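Local coordinates for protein PT26-6P (Thermococcus sp., PDB 2WB7) that is of unknown function but is encoded by a mobile extrachromosomal element of Euryarchaea and combines two immunoglobulin-like domains with a helical one, at residues F39-Y42 with G43-G46; T111-Q114 with G115-A119; I147-E150 with L151-I155; V127-A130 with P131-L134. All blocks are in the same frame, centred on the assembly; numbering follows the deposited sequence.

In the fold
The four contacts follow one another along the chain as 39-42/43-46, 111-114/115-119, 127-130/131-134 and 147-150/151-155, and the last three lie within the first immunoglobulin-like domain. Contacts 1 and 4 both reach the same mixed sheet, their centres 20 Å apart and their nearest atoms about 8 Å apart. Contact 2 lies farthest out along the elongated molecule, its centre 44 Å from that of the chain and 52 Å from that of contact 3. Contacts 3 and 4 touch: Leu134 packs through CD2 on Lys154 CE and through CD1 on Ile155 CA, each at 3.6 Å, and both contacts reach the eight-stranded antiparallel sheet.

Contact 1: residues F39-Y42 with G43-G46; sequences FVEY and GNGG
Tyr42 and Gly43 both face Ile55 of the partner strand, so that two residues on this edge oppose one on the other: a classic beta bulge. Gly43 carries it with a phi of 162°, an angle suited to a residue without a side chain. Glu41 and Asn44, on the two flanks of the bulge, meet along the strand. Glu41 sends its extended chain past the Gly43 peptide, with CG 3.9 Å from Gly43 O, and brings its carboxylate to the carboxamide of Asn44. There Asn44 ND2 donates to Glu41 OE1 at 3.1 Å, nearly straight at 170°, although the position of OE1 is somewhat doubtful. Asn44 holds its CG between its own backbone N and carbonyl carbon, which turns the amide back toward the glutamate. The carboxylate and amide planes stand 56° apart. Tyr42 leans the other way. Its ring leaves the bulge, stacks with that of His220, and hydrogen-bonds through OH to Pro58 O. Strand 39-44 forms a hairpin with strand 52-62, pairing by backbone bonds from Val40 with Gly57 to Gly45 with Ile53, while Phe39 touches Pro68 and Gln70 of strand 66-75.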
loop_
_atom_site.group_PDB
_atom_site.type_symbol
_atom_site.label_atom_id
_atom_site.label_comp_id
_atom_site.label_asym_id
_atom_site.label_seq_id
_atom_site.Cartn_x
_atom_site.Cartn_y
_atom_site.Cartn_z
ATOM N N PHE A 39 17.712 -2.015 -11.827
ATOM C CA PHE A 39 18.471 -0.782 -11.824
ATOM C C PHE A 39 18.479 -0.089 -13.182
ATOM O O PHE A 39 18.510 -0.725 -14.225
ATOM C CB PHE A 39 19.890 -1.035 -11.342
ATOM C CG PHE A 39 20.031 -1.001 -9.856
ATOM C CD1 PHE A 39 19.916 0.195 -9.168
ATOM C CD2 PHE A 39 20.282 -2.166 -9.140
ATOM C CE1 PHE A 39 20.044 0.232 -7.795
ATOM C CE2 PHE A 39 20.410 -2.137 -7.771
ATOM C CZ PHE A 39 20.292 -0.936 -7.094
ATOM N N VAL A 40 18.444 1.229 -13.148
ATOM C CA VAL A 40 18.464 2.028 -14.346
ATOM C C VAL A 40 19.428 3.180 -14.115
ATOM O O VAL A 40 19.550 3.671 -12.995
ATOM C CB VAL A 40 17.054 2.567 -14.652
ATOM C CG1 VAL A 40 17.109 3.693 -15.679
ATOM C CG2 VAL A 40 16.183 1.437 -15.146
ATOM N N GLU A 41 20.137 3.605 -15.152
ATOM C CA GLU A 41 20.983 4.766 -14.984
ATOM C C GLU A 41 20.088 5.966 -14.722
ATOM O O GLU A 41 19.065 6.147 -15.383
ATOM C CB GLU A 41 21.861 4.994 -16.207
ATOM C CG GLU A 41 23.246 5.521 -15.857
ATOM C CD GLU A 41 23.932 6.180 -17.043
ATOM O OE1 GLU A 41 25.181 6.325 -17.031
ATOM O OE2 GLU A 41 23.206 6.549 -17.992
ATOM N N TYR A 42 20.456 6.759 -13.723
ATOM C CA TYR A 42 19.731 7.976 -13.416
ATOM C C TYR A 42 20.450 9.129 -14.078
ATOM O O TYR A 42 19.860 10.175 -14.321
ATOM C CB TYR A 42 19.660 8.208 -11.906
ATOM C CG TYR A 42 18.541 7.462 -11.206
ATOM C CD1 TYR A 42 17.975 6.313 -11.761
ATOM C CD2 TYR A 42 18.065 7.893 -9.977
ATOM C CE1 TYR A 42 16.950 5.621 -11.105
ATOM C CE2 TYR A 42 17.048 7.209 -9.318
ATOM C CZ TYR A 42 16.494 6.088 -9.888
ATOM O OH TYR A 42 15.500 5.437 -9.212
ATOM N N GLY A 43 21.734 8.932 -14.358
ATOM C CA GLY A 43 22.519 9.908 -15.107
ATOM C C GLY A 43 24.012 9.720 -14.942
ATOM O O GLY A 43 24.453 8.827 -14.222
ATOM N N ASN A 44 24.794 10.571 -15.601
ATOM C CA ASN A 44 26.254 10.447 -15.584
ATOM C C ASN A 44 27.006 11.777 -15.638
ATOM O O ASN A 44 26.416 12.825 -15.902
ATOM C CB ASN A 44 26.726 9.542 -16.728
ATOM C CG ASN A 44 26.124 9.921 -18.049
ATOM O OD1 ASN A 44 26.273 11.045 -18.513
ATOM N ND2 ASN A 44 25.430 8.981 -18.666
ATOM N N GLY A 45 28.307 11.726 -15.364
ATOM C CA GLY A 45 29.137 12.921 -15.443
ATOM C C GLY A 45 29.373 13.246 -16.907
ATOM O O GLY A 45 29.063 12.430 -17.786
ATOM N N GLY A 46 29.895 14.437 -17.192
ATOM C CA GLY A 46 30.380 14.714 -18.545
ATOM C C GLY A 46 31.260 13.538 -18.959
ATOM O O GLY A 46 31.949 12.952 -18.111
#

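Contact 2: residues T111-Q114 with G115-A119; sequences TFRQ and GGYIA
Phe112 meets Tyr117 first, its CB 4.0 Å from Tyr117 CE1 and its ring edge facing the phenol oxygen. The two side chains cross at about a right angle, and Phe112 CD2 lies 3.8 Å from Tyr117 OH in the plane of the phenylalanine ring. Arg113 supplies a bond from the main chain: its backbone N donates to Tyr117 OH at 2.8 Å, almost straight at 169°. A tyrosine hydroxyl tied to the main chain four residues earlier, close to the start of a strand, fits a tyrosine corner, a feature well known in Greek-key beta proteins and consistent with the immunoglobulin-like family here. The side chain of Arg113 continues across the phenol, with CB 3.4 Å from Tyr117 CZ. With CG anti to the backbone N (chi1 -173°), the aliphatic part crosses the phenol at about a right angle before the chain bends at chi3. Arg113 O then accepts from Gly116 N at 3.0 Å, closing a type I beta turn. Gln114 follows at the first corner of this turn and directs its amide outward, away from the phenol. The whole loop joins strand 104-108 to strand 120-129; Phe112 rests on Ile87 and Val90 of strand 85-96, and the backbone of Tyr117 bonds to that of Val85 at the same strand.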
loop_
_atom_site.group_PDB
_atom_site.type_symbol
_atom_site.label_atom_id
_atom_site.label_comp_id
_atom_site.label_asym_id
_atom_site.label_seq_id
_atom_site.Cartn_x
_atom_site.Cartn_y
_atom_site.Cartn_z
ATOM N N THR A 111 38.713 5.068 2.196
ATOM C CA THR A 111 37.896 4.089 1.494
ATOM C C THR A 111 38.639 3.553 0.291
ATOM O O THR A 111 38.406 2.436 -0.158
ATOM C CB THR A 111 36.592 4.732 0.981
ATOM O OG1 THR A 111 35.899 5.358 2.073
ATOM C CG2 THR A 111 35.690 3.684 0.324
ATOM N N PHE A 112 39.532 4.371 -0.241
ATOM C CA PHE A 112 40.140 4.054 -1.517
ATOM C C PHE A 112 41.585 3.598 -1.418
ATOM O O PHE A 112 42.266 3.834 -0.422
ATOM C CB PHE A 112 39.991 5.228 -2.470
ATOM C CG PHE A 112 38.576 5.648 -2.662
ATOM C CD1 PHE A 112 38.105 6.817 -2.093
ATOM C CD2 PHE A 112 37.704 4.851 -3.380
ATOM C CE1 PHE A 112 36.786 7.198 -2.255
ATOM C CE2 PHE A 112 36.389 5.224 -3.554
ATOM C CZ PHE A 112 35.925 6.400 -2.989
ATOM N N ARG A 113 42.026 2.937 -2.483
ATOM C CA ARG A 113 43.350 2.338 -2.598
ATOM C C ARG A 113 44.468 3.360 -2.462
ATOM O O ARG A 113 44.523 4.336 -3.214
ATOM C CB ARG A 113 43.439 1.651 -3.951
ATOM C CG ARG A 113 44.665 0.842 -4.184
ATOM C CD ARG A 113 44.311 -0.277 -5.151
ATOM N NE ARG A 113 43.466 -1.279 -4.497
ATOM C CZ ARG A 113 42.715 -2.175 -5.135
ATOM N NH1 ARG A 113 42.672 -2.196 -6.459
ATOM N NH2 ARG A 113 41.992 -3.043 -4.440
ATOM N N GLN A 114 45.350 3.129 -1.492
ATOM C CA GLN A 114 46.492 4.011 -1.220
ATOM C C GLN A 114 47.273 4.362 -2.482
ATOM O O GLN A 114 47.644 5.524 -2.694
ATOM C CB GLN A 114 47.451 3.343 -0.233
ATOM C CG GLN A 114 46.789 2.683 0.969
ATOM C CD GLN A 114 46.317 3.703 1.976
ATOM O OE1 GLN A 114 45.751 4.735 1.604
ATOM N NE2 GLN A 114 46.555 3.430 3.262
ATOM N N GLY A 115 47.534 3.349 -3.303
ATOM C CA GLY A 115 48.355 3.512 -4.490
ATOM C C GLY A 115 47.676 4.202 -5.658
ATOM O O GLY A 115 48.312 4.461 -6.679
ATOM N N GLY A 116 46.394 4.519 -5.527
ATOM C CA GLY A 116 45.664 5.081 -6.660
ATOM C C GLY A 116 45.247 3.997 -7.648
ATOM O O GLY A 116 45.442 2.806 -7.391
ATOM N N TYR A 117 44.681 4.412 -8.782
ATOM C CA TYR A 117 44.044 3.496 -9.714
ATOM C C TYR A 117 44.485 3.803 -11.121
ATOM O O TYR A 117 44.676 4.961 -11.467
ATOM C CB TYR A 117 42.512 3.653 -9.658
ATOM C CG TYR A 117 41.907 3.300 -8.316
ATOM C CD1 TYR A 117 41.692 4.274 -7.356
ATOM C CD2 TYR A 117 41.574 1.989 -8.006
ATOM C CE1 TYR A 117 41.158 3.955 -6.133
ATOM C CE2 TYR A 117 41.040 1.657 -6.786
ATOM C CZ TYR A 117 40.834 2.643 -5.853
ATOM O OH TYR A 117 40.306 2.340 -4.629
ATOM N N ILE A 118 44.626 2.771 -11.944
ATOM C CA ILE A 118 44.745 2.978 -13.379
ATOM C C ILE A 118 43.957 1.902 -14.108
ATOM O O ILE A 118 43.890 0.780 -13.637
ATOM C CB ILE A 118 46.214 2.978 -13.839
ATOM C CG1 ILE A 118 46.287 3.311 -15.330
ATOM C CG2 ILE A 118 46.891 1.645 -13.498
ATOM C CD1 ILE A 118 47.443 4.211 -15.680
ATOM N N ALA A 119 43.354 2.253 -15.241
ATOM C CA ALA A 119 42.462 1.338 -15.976
ATOM C C ALA A 119 41.673 0.409 -15.042
ATOM O O ALA A 119 42.019 -0.760 -14.881
ATOM C CB ALA A 119 43.244 0.529 -16.998
#

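Contact 3: residues I147-E150 with L151-I155; sequences ISRE and LYDKI
Ser148 is the N-cap of helix 149-157, its side chain capping Leu151 N where the chain turns out of a loop and packs between helix 135-144 and the eight-stranded antiparallel sheet. Ser148 OG accepts from Leu151 N at 3.1 Å and 171°, satisfying an amide of the first helical turn. The oxygen can do so because it lies between the serine's own backbone N and carbonyl carbon, chi1 62°. Ser148 O takes Tyr152 N at 3.0 Å, and Arg149 O and Glu150 O continue the i to i+4 helical bonding to Asp153 N and Lys154 N. Ile147 CG2 rests on Leu151 CD2 at 4.2 Å; Ile147 also touches Val309 and Leu311, while Leu151 faces Ala141 of helix 135-144. Tyr152 reaches Glu378 through its hydroxyl. Arg149 binds Gly317 O and Gly501 O through NH1, linking this helix to the turn before strand 319-331 and to the helical domain. Its NE is directed at Asp153, donating a hydrogen bond to Asp153 OD1 at 3.1 Å as part of a salt bridge, on the syn side of a carboxylate turned 67° from the guanidinium.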
loop_
_atom_site.group_PDB
_atom_site.type_symbol
_atom_site.label_atom_id
_atom_site.label_comp_id
_atom_site.label_asym_id
_atom_site.label_seq_id
_atom_site.Cartn_x
_atom_site.Cartn_y
_atom_site.Cartn_z
ATOM N N ILE A 147 -4.748 11.208 16.081
ATOM C CA ILE A 147 -4.892 11.248 14.628
ATOM C C ILE A 147 -6.176 11.949 14.254
ATOM O O ILE A 147 -7.252 11.424 14.490
ATOM C CB ILE A 147 -4.956 9.843 14.017
ATOM C CG1 ILE A 147 -3.790 8.987 14.524
ATOM C CG2 ILE A 147 -4.980 9.922 12.498
ATOM C CD1 ILE A 147 -3.979 7.525 14.263
ATOM N N SER A 148 -6.062 13.131 13.663
ATOM C CA SER A 148 -7.207 13.932 13.292
ATOM C C SER A 148 -7.604 13.621 11.872
ATOM O O SER A 148 -6.862 12.973 11.137
ATOM C CB SER A 148 -6.840 15.411 13.374
ATOM O OG SER A 148 -5.793 15.729 12.466
ATOM N N ARG A 149 -8.784 14.083 11.486
ATOM C CA ARG A 149 -9.207 13.962 10.114
ATOM C C ARG A 149 -8.243 14.760 9.228
ATOM O O ARG A 149 -8.085 14.472 8.037
ATOM C CB ARG A 149 -10.629 14.499 9.982
ATOM C CG ARG A 149 -11.218 14.330 8.604
ATOM C CD ARG A 149 -11.427 12.854 8.287
ATOM N NE ARG A 149 -11.775 12.634 6.892
ATOM C CZ ARG A 149 -13.024 12.527 6.456
ATOM N NH1 ARG A 149 -14.031 12.621 7.316
ATOM N NH2 ARG A 149 -13.274 12.330 5.166
ATOM N N GLU A 150 -7.619 15.781 9.811
ATOM C CA GLU A 150 -6.712 16.654 9.069
ATOM C C GLU A 150 -5.498 15.871 8.598
ATOM O O GLU A 150 -5.223 15.787 7.401
ATOM C CB GLU A 150 -6.246 17.820 9.946
ATOM C CG GLU A 150 -7.312 18.908 10.210
ATOM C CD GLU A 150 -8.610 18.369 10.861
ATOM O OE1 GLU A 150 -9.685 18.442 10.200
ATOM O OE2 GLU A 150 -8.553 17.879 12.025
ATOM N N LEU A 151 -4.759 15.322 9.556
ATOM C CA LEU A 151 -3.611 14.472 9.273
ATOM C C LEU A 151 -4.030 13.344 8.341
ATOM O O LEU A 151 -3.337 12.998 7.381
ATOM C CB LEU A 151 -3.076 13.875 10.576
ATOM C CG LEU A 151 -1.986 12.821 10.395
ATOM C CD1 LEU A 151 -0.818 13.458 9.674
ATOM C CD2 LEU A 151 -1.541 12.247 11.724
ATOM N N TYR A 152 -5.184 12.777 8.646
ATOM C CA TYR A 152 -5.648 11.586 7.975
ATOM C C TYR A 152 -5.788 11.831 6.484
ATOM O O TYR A 152 -5.316 11.036 5.678
ATOM C CB TYR A 152 -6.984 11.152 8.557
ATOM C CG TYR A 152 -7.595 10.044 7.768
ATOM C CD1 TYR A 152 -7.364 8.714 8.115
ATOM C CD2 TYR A 152 -8.374 10.315 6.643
ATOM C CE1 TYR A 152 -7.908 7.685 7.370
ATOM C CE2 TYR A 152 -8.919 9.295 5.892
ATOM C CZ TYR A 152 -8.680 7.989 6.259
ATOM O OH TYR A 152 -9.224 6.986 5.507
ATOM N N ASP A 153 -6.445 12.929 6.120
ATOM C CA ASP A 153 -6.615 13.297 4.723
ATOM C C ASP A 153 -5.251 13.573 4.141
ATOM O O ASP A 153 -4.949 13.218 3.009
ATOM C CB ASP A 153 -7.430 14.584 4.594
ATOM C CG ASP A 153 -8.848 14.450 5.128
ATOM O OD1 ASP A 153 -9.416 13.333 5.037
ATOM O OD2 ASP A 153 -9.401 15.474 5.609
ATOM N N LYS A 154 -4.426 14.230 4.941
ATOM C CA LYS A 154 -3.124 14.661 4.489
ATOM C C LYS A 154 -2.310 13.468 4.032
ATOM O O LYS A 154 -1.577 13.534 3.044
ATOM C CB LYS A 154 -2.408 15.390 5.613
ATOM C CG LYS A 154 -1.284 16.240 5.134
ATOM C CD LYS A 154 -0.653 16.995 6.282
ATOM C CE LYS A 154 0.501 17.853 5.777
ATOM N NZ LYS A 154 1.196 18.483 6.937
ATOM N N ILE A 155 -2.449 12.361 4.747
ATOM C CA ILE A 155 -1.717 11.145 4.392
ATOM C C ILE A 155 -1.946 10.754 2.938
ATOM O O ILE A 155 -1.001 10.456 2.218
ATOM C CB ILE A 155 -2.093 9.977 5.307
ATOM C CG1 ILE A 155 -1.571 10.252 6.719
ATOM C CG2 ILE A 155 -1.534 8.696 4.760
ATOM C CD1 ILE A 155 -2.132 9.363 7.769
#

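Contact 4: residues V127-A130 with P131-L134; sequences VMKA and PDPL
Lys129 and Asp132 form a salt bridge just where the chain passes from strand 120-129 toward helix 135-144. Lys129 NZ donates to Asp132 OD2 at 2.6 Å, using the anti lone pair, on the side away from the other carboxylate oxygen. The lysine reaches it fully stretched: CG stands anti to the backbone N at chi1 -175°, and the later torsions keep the chain straight. Asp132 points its CB toward the strand segment, its own CG likewise anti to the backbone N at chi1 -165°, and the two side chains cross with Lys129 CE 3.8 Å from Asp132 CB. The joint spans two parts of the fold, because the ammonium also donates to Pro372 O and Asp132 OD1 accepts from Trp374 NE1. Both outside partners belong to strand 370-379 of the eight-stranded antiparallel sheet, in the second immunoglobulin-like region. Lys129 is a buried residue, and the neighbouring carboxylate probably offsets the cost of its charge. Between the paired residues the backbone stays extended through Ala130 and Pro131, both of which touch Phe163 of strand 163-178. Pro131 has no amide hydrogen to offer a neighbouring strand and also touches Thr161.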
loop_
_atom_site.group_PDB
_atom_site.type_symbol
_atom_site.label_atom_id
_atom_site.label_comp_id
_atom_site.label_asym_id
_atom_site.label_seq_id
_atom_site.Cartn_x
_atom_site.Cartn_y
_atom_site.Cartn_z
ATOM N N VAL A 127 22.342 4.463 0.130
ATOM C CA VAL A 127 20.896 4.496 0.225
ATOM C C VAL A 127 20.479 5.943 0.254
ATOM O O VAL A 127 21.097 6.745 0.938
ATOM C CB VAL A 127 20.421 3.846 1.522
ATOM C CG1 VAL A 127 18.904 3.730 1.527
ATOM C CG2 VAL A 127 21.078 2.481 1.703
HETATM N N MSE A 128 19.437 6.283 -0.491
HETATM C CA MSE A 128 18.960 7.669 -0.520
HETATM C C MSE A 128 17.439 7.796 -0.295
HETATM O O MSE A 128 16.715 6.802 -0.157
HETATM C CB MSE A 128 19.369 8.350 -1.832
HETATM C CG MSE A 128 20.891 8.502 -2.011
HETATM SE SE MSE A 128 21.747 9.985 -1.009
HETATM C CE MSE A 128 23.276 8.999 -0.347
ATOM N N LYS A 129 16.960 9.033 -0.261
ATOM C CA LYS A 129 15.547 9.291 -0.062
ATOM C C LYS A 129 15.184 10.738 -0.406
ATOM O O LYS A 129 15.888 11.679 -0.020
ATOM C CB LYS A 129 15.180 8.976 1.383
ATOM C CG LYS A 129 13.699 9.082 1.682
ATOM C CD LYS A 129 13.418 9.050 3.182
ATOM C CE LYS A 129 11.934 9.275 3.435
ATOM N NZ LYS A 129 11.654 9.639 4.841
ATOM N N ALA A 130 14.086 10.909 -1.135
ATOM C CA ALA A 130 13.583 12.233 -1.480
ATOM C C ALA A 130 13.077 13.013 -0.259
ATOM O O ALA A 130 13.021 12.474 0.854
ATOM C CB ALA A 130 12.482 12.106 -2.511
ATOM N N PRO A 131 12.707 14.296 -0.456
ATOM C CA PRO A 131 12.075 15.065 0.621
ATOM C C PRO A 131 10.771 14.403 1.114
ATOM O O PRO A 131 9.993 13.871 0.308
ATOM C CB PRO A 131 11.780 16.422 -0.044
ATOM C CG PRO A 131 12.763 16.528 -1.144
ATOM C CD PRO A 131 12.911 15.119 -1.662
ATOM N N ASP A 132 10.546 14.449 2.425
ATOM C CA ASP A 132 9.432 13.748 3.044
ATOM C C ASP A 132 8.729 14.621 4.082
ATOM O O ASP A 132 9.125 14.644 5.245
ATOM C CB ASP A 132 9.961 12.481 3.714
ATOM C CG ASP A 132 8.867 11.503 4.086
ATOM O OD1 ASP A 132 7.682 11.890 4.127
ATOM O OD2 ASP A 132 9.201 10.336 4.332
ATOM N N PRO A 133 7.659 15.309 3.667
ATOM C CA PRO A 133 6.895 16.238 4.488
ATOM C C PRO A 133 6.135 15.590 5.652
ATOM O O PRO A 133 6.050 16.189 6.731
ATOM C CB PRO A 133 5.897 16.844 3.502
ATOM C CG PRO A 133 6.297 16.377 2.151
ATOM C CD PRO A 133 7.064 15.125 2.338
ATOM N N LEU A 134 5.606 14.383 5.450
ATOM C CA LEU A 134 4.772 13.722 6.458
ATOM C C LEU A 134 5.514 12.949 7.577
ATOM O O LEU A 134 4.936 12.678 8.640
ATOM C CB LEU A 134 3.769 12.799 5.763
ATOM C CG LEU A 134 2.713 13.549 4.966
ATOM C CD1 LEU A 134 1.565 12.632 4.561
ATOM C CD2 LEU A 134 2.205 14.725 5.798
#